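Local coordinates for F-actin-capping protein subunit alpha (Dictyostelium discoideum, PDB 4AKR), which binds the fast-growing barbed ends of actin filaments independently of calcium and blocks subunit exchange there, without severing the filaments, at residues Thr210-Ala215 and Val222-Ala227. Sequence-based numbering, arbitrary orientation.
Sequences TTSPSA and VNAFKA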
loop_
_atom_site.group_PDB
_atom_site.type_symbol
_atom_site.label_atom_id
_atom_site.label_comp_id
_atom_site.label_asym_id
_atom_site.label_seq_id
_atom_site.Cartn_x
_atom_site.Cartn_y
_atom_site.Cartn_z
ATOM N N THR A 210 -19.120 -21.615 -2.482
ATOM C CA THR A 210 -19.489 -22.763 -1.670
ATOM C C THR A 210 -20.871 -23.229 -2.094
ATOM O O THR A 210 -21.567 -22.549 -2.854
ATOM C CB THR A 210 -19.533 -22.419 -0.164
ATOM O OG1 THR A 210 -20.554 -21.448 0.076
ATOM C CG2 THR A 210 -18.201 -21.866 0.297
ATOM N N THR A 211 -21.262 -24.394 -1.598
ATOM C CA THR A 211 -22.561 -24.953 -1.921
ATOM C C THR A 211 -23.190 -25.597 -0.690
ATOM O O THR A 211 -22.491 -26.186 0.142
ATOM C CB THR A 211 -22.436 -26.007 -3.040
ATOM O OG1 THR A 211 -21.893 -25.390 -4.213
ATOM C CG2 THR A 211 -23.796 -26.591 -3.379
ATOM N N SER A 212 -24.509 -25.479 -0.577
ATOM C CA SER A 212 -25.233 -26.060 0.545
ATOM C C SER A 212 -26.710 -26.283 0.185
ATOM O O SER A 212 -27.221 -25.715 -0.784
ATOM C CB SER A 212 -25.081 -25.162 1.780
ATOM O OG SER A 212 -25.265 -23.803 1.446
ATOM N N PRO A 213 -27.411 -27.121 0.966
ATOM C CA PRO A 213 -28.825 -27.455 0.759
ATOM C C PRO A 213 -29.837 -26.308 0.817
ATOM O O PRO A 213 -29.767 -25.440 1.685
ATOM C CB PRO A 213 -29.104 -28.487 1.855
ATOM C CG PRO A 213 -27.764 -29.069 2.151
ATOM C CD PRO A 213 -26.869 -27.864 2.115
ATOM N N SER A 214 -30.788 -26.332 -0.108
ATOM C CA SER A 214 -31.849 -25.336 -0.155
ATOM C C SER A 214 -33.149 -26.033 0.241
ATOM O O SER A 214 -33.748 -26.734 -0.578
ATOM C CB SER A 214 -31.992 -24.764 -1.561
ATOM O OG SER A 214 -33.146 -23.944 -1.654
ATOM N N ALA A 215 -33.566 -25.853 1.495
ATOM C CA ALA A 215 -34.789 -26.463 2.016
ATOM C C ALA A 215 -35.663 -25.387 2.661
ATOM O O ALA A 215 -35.970 -24.367 2.038
ATOM C CB ALA A 215 -34.432 -27.535 3.043
ATOM N N VAL A 222 -29.095 -21.254 7.799
ATOM C CA VAL A 222 -28.139 -21.850 8.719
ATOM C C VAL A 222 -27.037 -22.604 7.994
ATOM O O VAL A 222 -25.854 -22.460 8.316
ATOM C CB VAL A 222 -28.841 -22.815 9.701
ATOM C CG1 VAL A 222 -27.811 -23.615 10.486
ATOM C CG2 VAL A 222 -29.719 -22.018 10.661
ATOM N N ASN A 223 -27.423 -23.406 7.010
ATOM C CA ASN A 223 -26.444 -24.182 6.275
ATOM C C ASN A 223 -25.630 -23.347 5.309
ATOM O O ASN A 223 -24.520 -23.722 4.963
ATOM C CB ASN A 223 -27.132 -25.346 5.564
ATOM C CG ASN A 223 -27.808 -26.288 6.547
ATOM O OD1 ASN A 223 -27.224 -26.649 7.566
ATOM N ND2 ASN A 223 -29.038 -26.684 6.253
ATOM N N ALA A 224 -26.161 -22.205 4.889
ATOM C CA ALA A 224 -25.421 -21.353 3.970
ATOM C C ALA A 224 -24.287 -20.697 4.753
ATOM O O ALA A 224 -23.167 -20.569 4.260
ATOM C CB ALA A 224 -26.332 -20.289 3.377
ATOM N N PHE A 225 -24.589 -20.295 5.985
ATOM C CA PHE A 225 -23.602 -19.656 6.841
ATOM C C PHE A 225 -22.588 -20.626 7.410
ATOM O O PHE A 225 -21.480 -20.231 7.764
ATOM C CB PHE A 225 -24.298 -18.863 7.948
ATOM C CG PHE A 225 -24.631 -17.458 7.539
ATOM C CD1 PHE A 225 -23.695 -16.441 7.688
ATOM C CD2 PHE A 225 -25.835 -17.174 6.901
ATOM C CE1 PHE A 225 -23.946 -15.166 7.201
ATOM C CE2 PHE A 225 -26.099 -15.904 6.410
ATOM C CZ PHE A 225 -25.153 -14.896 6.556
ATOM N N LYS A 226 -22.952 -21.900 7.493
ATOM C CA LYS A 226 -22.003 -22.888 7.973
ATOM C C LYS A 226 -20.930 -22.975 6.885
ATOM O O LYS A 226 -19.734 -23.000 7.175
ATOM C CB LYS A 226 -22.675 -24.251 8.155
ATOM C CG LYS A 226 -23.307 -24.454 9.518
ATOM C CD LYS A 226 -23.752 -25.889 9.731
ATOM C CE LYS A 226 -24.291 -26.072 11.131
ATOM N NZ LYS A 226 -24.870 -27.429 11.314
ATOM N N ALA A 227 -21.375 -22.999 5.632
ATOM C CA ALA A 227 -20.469 -23.076 4.492
ATOM C C ALA A 227 -19.638 -21.800 4.379
ATOM O O ALA A 227 -18.407 -21.859 4.327
ATOM C CB ALA A 227 -21.263 -23.299 3.213
#
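S212 and T210, alternate residues on one face of the last and, within this chain, outermost strand of a five-stranded antiparallel sheet, meet N223, A224 and A227 along one flank of a helix. The contact is made by van der Waals packing. The methyl of A227 lies against T210 CB and OG1, its CB 3.7 Å from T210 OG1. T210 CG2, set beside the backbone N and anti to the carbonyl carbon, passes 4.0 Å from A227 O. Small residues suit this interface because the strand and helix axes approach to 7.5 Å, running nearly antiparallel at 154°. A224, likewise short, lets S212 settle on the helix backbone.

The serine side chain rests there by van der Waals contact. S212 CB comes within 3.5 Å of N223 O, a carbonyl that already accepts the helical bond from A227 N. With chi1 at 45°, S212 OG lies between its own N and carbonyl carbon and reaches A224 CA at 3.5 Å. At the strand end, the aliphatic CB of N223 suits a ring carbon, P213 CD, 4.3 Å away.

The CB of T211 points away from the helix, as strand alternation requires. Strand 198-213 pairs with strand 181-194 through backbone hydrogen bonds of T210 with S184 and S212 with V182. After it the chain turns, and helix 217-248 runs back along the strand, while A224 and F225 also touch helix 112-129.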